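Local structure of K Homology domain-containing protein (Pyrococcus horikoshii, 2E3U) at residues E35-I40 against E75-S80; K182-K187 against R199-R204. The protein probably binds RNA through two KH domains, consistent with a role as a Dim2p-type preribosomal RNA processing factor. All blocks are in the same frame, centred on the assembly; numbering follows the deposited sequence.

Contact 1. Residues E35-I40 against E75-S80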
loop_
_atom_site.group_PDB
_atom_site.type_symbol
_atom_site.label_atom_id
_atom_site.label_comp_id
_atom_site.label_asym_id
_atom_site.label_seq_id
_atom_site.Cartn_x
_atom_site.Cartn_y
_atom_site.Cartn_z
ATOM N N GLU A 35 -16.896 12.598 -1.223
ATOM C CA GLU A 35 -16.891 11.448 -0.350
ATOM C C GLU A 35 -16.283 10.239 -1.044
ATOM O O GLU A 35 -16.753 9.824 -2.107
ATOM C CB GLU A 35 -18.341 11.128 0.070
ATOM C CG GLU A 35 -18.492 10.131 1.214
ATOM C CD GLU A 35 -19.945 9.671 1.388
ATOM O OE1 GLU A 35 -20.280 8.570 0.884
ATOM O OE2 GLU A 35 -20.762 10.418 2.004
ATOM N N GLU A 36 -15.257 9.645 -0.429
ATOM C CA GLU A 36 -14.762 8.333 -0.873
ATOM C C GLU A 36 -15.096 7.280 0.166
ATOM O O GLU A 36 -14.991 7.502 1.377
ATOM C CB GLU A 36 -13.250 8.338 -1.139
ATOM C CG GLU A 36 -12.784 9.375 -2.143
ATOM C CD GLU A 36 -13.306 9.138 -3.574
ATOM O OE1 GLU A 36 -13.344 7.948 -4.009
ATOM O OE2 GLU A 36 -13.662 10.146 -4.250
ATOM N N TYR A 37 -15.512 6.123 -0.305
ATOM C CA TYR A 37 -15.914 5.066 0.617
ATOM C C TYR A 37 -15.028 3.866 0.382
ATOM O O TYR A 37 -14.922 3.407 -0.749
ATOM C CB TYR A 37 -17.380 4.684 0.382
ATOM C CG TYR A 37 -17.772 3.320 0.900
ATOM C CD1 TYR A 37 -17.568 2.170 0.131
ATOM C CD2 TYR A 37 -18.377 3.181 2.141
ATOM C CE1 TYR A 37 -17.947 0.900 0.591
ATOM C CE2 TYR A 37 -18.789 1.920 2.618
ATOM C CZ TYR A 37 -18.566 0.786 1.838
ATOM O OH TYR A 37 -18.939 -0.452 2.305
ATOM N N VAL A 38 -14.415 3.339 1.436
ATOM C CA VAL A 38 -13.673 2.063 1.287
ATOM C C VAL A 38 -13.957 1.059 2.398
ATOM O O VAL A 38 -14.703 1.336 3.317
ATOM C CB VAL A 38 -12.111 2.266 1.121
ATOM C CG1 VAL A 38 -11.795 3.099 -0.111
ATOM C CG2 VAL A 38 -11.467 2.850 2.368
ATOM N N LYS A 39 -13.339 -0.109 2.314
ATOM C CA LYS A 39 -13.471 -1.107 3.361
ATOM C C LYS A 39 -12.106 -1.721 3.552
ATOM O O LYS A 39 -11.496 -2.153 2.576
ATOM C CB LYS A 39 -14.495 -2.176 2.923
ATOM C CG LYS A 39 -15.085 -3.036 4.039
ATOM C CD LYS A 39 -16.575 -3.295 3.769
ATOM C CE LYS A 39 -17.178 -4.259 4.783
ATOM N NZ LYS A 39 -18.515 -4.848 4.368
ATOM N N ILE A 40 -11.625 -1.737 4.802
ATOM C CA ILE A 40 -10.340 -2.345 5.174
ATOM C C ILE A 40 -10.625 -3.532 6.111
ATOM O O ILE A 40 -11.710 -3.610 6.674
ATOM C CB ILE A 40 -9.338 -1.308 5.807
ATOM C CG1 ILE A 40 -9.772 -0.866 7.235
ATOM C CG2 ILE A 40 -9.153 -0.103 4.867
ATOM C CD1 ILE A 40 -8.618 -0.138 8.038
ATOM N N GLU A 75 -15.624 -0.418 7.476
ATOM C CA GLU A 75 -16.001 0.563 6.487
ATOM C C GLU A 75 -15.416 1.931 6.813
ATOM O O GLU A 75 -15.511 2.376 7.954
ATOM C CB GLU A 75 -17.529 0.652 6.391
ATOM C CG GLU A 75 -18.142 -0.482 5.570
ATOM C CD GLU A 75 -19.645 -0.504 5.653
ATOM O OE1 GLU A 75 -20.168 -0.755 6.754
ATOM O OE2 GLU A 75 -20.311 -0.276 4.622
ATOM N N VAL A 76 -14.832 2.608 5.816
ATOM C CA VAL A 76 -14.261 3.943 6.034
ATOM C C VAL A 76 -14.725 4.934 4.985
ATOM O O VAL A 76 -14.702 4.640 3.793
ATOM C CB VAL A 76 -12.695 3.943 6.088
ATOM C CG1 VAL A 76 -12.147 5.306 6.590
ATOM C CG2 VAL A 76 -12.150 2.764 6.967
ATOM N N TRP A 77 -15.154 6.104 5.466
ATOM C CA TRP A 77 -15.559 7.235 4.646
ATOM C C TRP A 77 -14.522 8.368 4.729
ATOM O O TRP A 77 -14.198 8.841 5.808
ATOM C CB TRP A 77 -16.952 7.760 5.100
ATOM C CG TRP A 77 -18.061 6.796 4.884
ATOM C CD1 TRP A 77 -18.915 6.779 3.828
ATOM C CD2 TRP A 77 -18.482 5.708 5.757
ATOM N NE1 TRP A 77 -19.804 5.749 3.960
ATOM C CE2 TRP A 77 -19.578 5.085 5.135
ATOM C CE3 TRP A 77 -18.033 5.213 6.999
ATOM C CZ2 TRP A 77 -20.244 3.962 5.695
ATOM C CZ3 TRP A 77 -18.701 4.106 7.570
ATOM C CH2 TRP A 77 -19.799 3.496 6.914
ATOM N N ILE A 78 -14.029 8.816 3.582
ATOM C CA ILE A 78 -13.125 9.927 3.516
ATOM C C ILE A 78 -13.864 11.096 2.903
ATOM O O ILE A 78 -14.259 11.050 1.742
ATOM C CB ILE A 78 -11.815 9.600 2.739
ATOM C CG1 ILE A 78 -11.091 8.389 3.346
ATOM C CG2 ILE A 78 -10.882 10.839 2.717
ATOM C CD1 ILE A 78 -11.506 6.980 2.766
ATOM N N THR A 79 -14.068 12.142 3.693
ATOM C CA THR A 79 -14.873 13.271 3.244
ATOM C C THR A 79 -14.092 14.587 3.252
ATOM O O THR A 79 -13.217 14.819 4.095
ATOM C CB THR A 79 -16.224 13.402 4.024
ATOM O OG1 THR A 79 -15.964 13.423 5.424
ATOM C CG2 THR A 79 -17.129 12.228 3.783
ATOM N N SER A 80 -14.403 15.456 2.294
ATOM C CA SER A 80 -13.683 16.708 2.231
ATOM C C SER A 80 -14.301 17.664 3.254
ATOM O O SER A 80 -15.416 17.446 3.688
ATOM C CB SER A 80 -13.729 17.277 0.811
ATOM O OG SER A 80 -15.036 17.663 0.497
#
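Tyr37 and Trp77 meet as an offset edge-to-face pair: Tyr37 CD2 lies over one face of the indole, toward its rim, 3.5 Å from Trp77 NE1, and the tyrosine and five-membered ring planes are 65° apart. The phenol is gripped at its far end too, where Tyr37 OH donates to Glu75 OE2 at 2.7 Å through that oxygen's anti lone pair, the carboxylate standing nearly square to the ring. Glu75 OE1 is hydrogen-bonded to Thr73 OG1, so both carboxylate oxygens are engaged. Swung opposite its backbone N (chi1 159°), the phenol reaches both partners. At the indole's edge, near its plane, Glu35 OE1 lies 3.7 Å from Trp77 CD1.

Behind these side chains is an antiparallel ladder. Glu36 and Ile78, and Val38 and Val76, are hydrogen-bonded pairs; Ile78 N to Glu36 O measures 2.7 Å with an angle of 171° at the hydrogen. Tyr37 and Trp77 form a non-hydrogen-bonded pair, which brings their CA atoms to 4.6 Å.

The other face carries Val38, Val76 and Ile78, with Val38 CG2 4.1 Å from Ile78 CD1. It packs on helices 42-49 and 87-101, while strand 65-69 flanks 75-80, completing the three-stranded KH sheet.

Contact 2. Residues K182-K187 against R199-R204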
loop_
_atom_site.group_PDB
_atom_site.type_symbol
_atom_site.label_atom_id
_atom_site.label_comp_id
_atom_site.label_asym_id
_atom_site.label_seq_id
_atom_site.Cartn_x
_atom_site.Cartn_y
_atom_site.Cartn_z
ATOM N N LYS A 182 6.401 -4.169 -9.536
ATOM C CA LYS A 182 5.353 -5.047 -10.079
ATOM C C LYS A 182 5.912 -6.173 -10.952
ATOM O O LYS A 182 5.575 -7.347 -10.755
ATOM C CB LYS A 182 4.299 -4.239 -10.880
ATOM C CG LYS A 182 2.969 -4.948 -11.018
ATOM C CD LYS A 182 2.026 -4.303 -12.047
ATOM C CE LYS A 182 0.912 -5.291 -12.423
ATOM N NZ LYS A 182 -0.334 -4.632 -12.905
ATOM N N THR A 183 6.706 -5.796 -11.951
ATOM C CA THR A 183 7.366 -6.767 -12.857
ATOM C C THR A 183 8.254 -7.811 -12.143
ATOM O O THR A 183 8.128 -8.993 -12.430
ATOM C CB THR A 183 8.172 -6.054 -13.948
ATOM O OG1 THR A 183 7.315 -5.121 -14.617
ATOM C CG2 THR A 183 8.684 -7.036 -14.968
ATOM N N ALA A 184 9.108 -7.376 -11.205
ATOM C CA ALA A 184 9.932 -8.284 -10.393
ATOM C C ALA A 184 9.069 -9.267 -9.600
ATOM O O ALA A 184 9.343 -10.459 -9.566
ATOM C CB ALA A 184 10.796 -7.487 -9.447
ATOM N N ILE A 185 8.023 -8.740 -8.966
ATOM C CA ILE A 185 7.081 -9.529 -8.148
ATOM C C ILE A 185 6.362 -10.599 -8.997
ATOM O O ILE A 185 6.248 -11.737 -8.575
ATOM C CB ILE A 185 6.060 -8.570 -7.448
ATOM C CG1 ILE A 185 6.730 -7.815 -6.296
ATOM C CG2 ILE A 185 4.750 -9.283 -7.021
ATOM C CD1 ILE A 185 5.872 -6.610 -5.793
ATOM N N GLU A 186 5.884 -10.207 -10.181
ATOM C CA GLU A 186 5.290 -11.112 -11.158
ATOM C C GLU A 186 6.238 -12.262 -11.552
ATOM O O GLU A 186 5.855 -13.422 -11.483
ATOM C CB GLU A 186 4.806 -10.323 -12.392
ATOM C CG GLU A 186 3.463 -9.577 -12.167
ATOM C CD GLU A 186 3.047 -8.670 -13.336
ATOM O OE1 GLU A 186 3.901 -8.294 -14.186
ATOM O OE2 GLU A 186 1.859 -8.306 -13.392
ATOM N N LYS A 187 7.472 -11.937 -11.944
ATOM C CA LYS A 187 8.532 -12.929 -12.140
ATOM C C LYS A 187 8.731 -13.910 -10.974
ATOM O O LYS A 187 8.789 -15.113 -11.168
ATOM C CB LYS A 187 9.854 -12.230 -12.462
ATOM C CG LYS A 187 9.887 -11.669 -13.849
ATOM C CD LYS A 187 10.983 -10.666 -13.992
ATOM C CE LYS A 187 10.814 -9.936 -15.309
ATOM N NZ LYS A 187 11.321 -10.792 -16.433
ATOM N N ARG A 199 19.031 -9.636 -11.785
ATOM C CA ARG A 199 19.628 -9.054 -12.977
ATOM C C ARG A 199 18.659 -8.095 -13.687
ATOM O O ARG A 199 19.053 -7.005 -14.055
ATOM C CB ARG A 199 20.181 -10.139 -13.912
ATOM C CG ARG A 199 21.589 -10.648 -13.503
ATOM C CD ARG A 199 21.832 -12.037 -14.041
ATOM N NE ARG A 199 23.189 -12.593 -13.887
ATOM C CZ ARG A 199 23.580 -13.341 -12.856
ATOM N NH1 ARG A 199 22.748 -13.571 -11.849
ATOM N NH2 ARG A 199 24.805 -13.845 -12.813
ATOM N N TYR A 200 17.399 -8.491 -13.858
ATOM C CA TYR A 200 16.336 -7.583 -14.310
ATOM C C TYR A 200 16.257 -6.274 -13.509
ATOM O O TYR A 200 16.142 -5.190 -14.090
ATOM C CB TYR A 200 14.945 -8.270 -14.327
ATOM C CG TYR A 200 13.794 -7.261 -14.407
ATOM C CD1 TYR A 200 13.366 -6.757 -15.632
ATOM C CD2 TYR A 200 13.163 -6.804 -13.254
ATOM C CE1 TYR A 200 12.327 -5.824 -15.713
ATOM C CE2 TYR A 200 12.142 -5.858 -13.307
ATOM C CZ TYR A 200 11.732 -5.371 -14.533
ATOM O OH TYR A 200 10.720 -4.423 -14.581
ATOM N N LEU A 201 16.308 -6.379 -12.179
ATOM C CA LEU A 201 16.274 -5.205 -11.315
ATOM C C LEU A 201 17.520 -4.332 -11.436
ATOM O O LEU A 201 17.414 -3.100 -11.354
ATOM C CB LEU A 201 16.015 -5.580 -9.845
ATOM C CG LEU A 201 14.629 -6.068 -9.463
ATOM C CD1 LEU A 201 14.672 -6.892 -8.186
ATOM C CD2 LEU A 201 13.578 -4.924 -9.346
ATOM N N GLU A 202 18.688 -4.942 -11.629
ATOM C CA GLU A 202 19.916 -4.160 -11.858
ATOM C C GLU A 202 19.788 -3.336 -13.127
ATOM O O GLU A 202 20.169 -2.167 -13.156
ATOM C CB GLU A 202 21.172 -5.040 -11.953
ATOM C CG GLU A 202 21.963 -5.228 -10.642
ATOM C CD GLU A 202 22.644 -3.957 -10.129
ATOM O OE1 GLU A 202 22.919 -3.040 -10.950
ATOM O OE2 GLU A 202 22.913 -3.881 -8.898
ATOM N N ARG A 203 19.220 -3.948 -14.161
ATOM C CA ARG A 203 19.042 -3.299 -15.451
ATOM C C ARG A 203 18.085 -2.098 -15.377
ATOM O O ARG A 203 18.236 -1.119 -16.114
ATOM C CB ARG A 203 18.613 -4.310 -16.523
ATOM C CG ARG A 203 19.772 -4.822 -17.369
ATOM C CD ARG A 203 19.446 -6.147 -18.133
ATOM N NE ARG A 203 18.044 -6.221 -18.551
ATOM C CZ ARG A 203 17.225 -7.237 -18.291
ATOM N NH1 ARG A 203 17.670 -8.298 -17.636
ATOM N NH2 ARG A 203 15.961 -7.200 -18.712
ATOM N N ARG A 204 17.121 -2.169 -14.477
ATOM C CA ARG A 204 16.180 -1.077 -14.291
ATOM C C ARG A 204 16.768 -0.065 -13.305
ATOM O O ARG A 204 16.841 1.126 -13.608
ATOM C CB ARG A 204 14.815 -1.595 -13.806
ATOM C CG ARG A 204 14.154 -2.654 -14.688
ATOM C CD ARG A 204 13.890 -2.207 -16.157
ATOM N NE ARG A 204 13.157 -0.943 -16.265
ATOM C CZ ARG A 204 11.834 -0.807 -16.410
ATOM N NH1 ARG A 204 11.031 -1.868 -16.462
ATOM N NH2 ARG A 204 11.306 0.418 -16.492
#
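Tyr200 points its phenol at Thr183, joining helix 175-189, the closing helix of the type I KH fold, to the additional C-terminal helix 194-203, which runs back antiparallel to it. The short segments run at 171° to each other, and their axes stay 10.4 Å apart, a separation bridged by side chains.

The close-packed part has two centres. At the first, Tyr200 OH comes to 3.1 Å from Thr183 CB, and the methyl CG2 of Thr183 lies 3.5 Å from Tyr200 CZ, the two side chains crossing at about a right angle. No hydrogen bond links the hydroxyls; Thr183 OG1 is instead bonded to the carbonyl of Glu179, one turn back in its own helix. With CG opposite the backbone N, the ring is carried toward helix 175-189. At the second, Ala184 CB sits against Leu201 CD2 at 3.8 Å. Here Val197 adds to the packing around Ala184, and Met157 of helix 149-158 meets Leu201, extending the apolar layer toward the body of the domain.

The looser side is made by long, partly or largely exposed chains. Lys187 lays its CE over one face of the Tyr200 ring, 4.2 Å from the centroid and 16° off the normal, a CH-pi contact made by the aliphatic part of the chain. The opposite face is met by Arg204 CG, 3.6 Å above the Tyr200 ring plane and displaced toward the rim. Arg204 then folds back, but its grip is slight: Arg204 NH1 gives Tyr200 OH a weak hydrogen bond of 3.2 Å, bent to 122° at the hydrogen.

Overall arrangement
Contacts 1 and 2 belong to the two successive KH domains, and they come in series along the chain: 35-40 with 75-80 closes before 182-187 with 199-204 opens. Their centres are 34 Å apart on opposite sides of the chain's centre, and their nearest atoms remain about 19 Å apart, so neither touches the other. They also differ in kind. Contact 1 is strand pairing within a sheet of order 1-3-2, burying 588 Å² in total; contact 2 is a pairing of helices by side chains, with 202 Å² buried. The second domain repeats the three-stranded order in strands 118-123, 168-173 and 161-165, with Ile185 of helix 175-189 packed on strand 168-173.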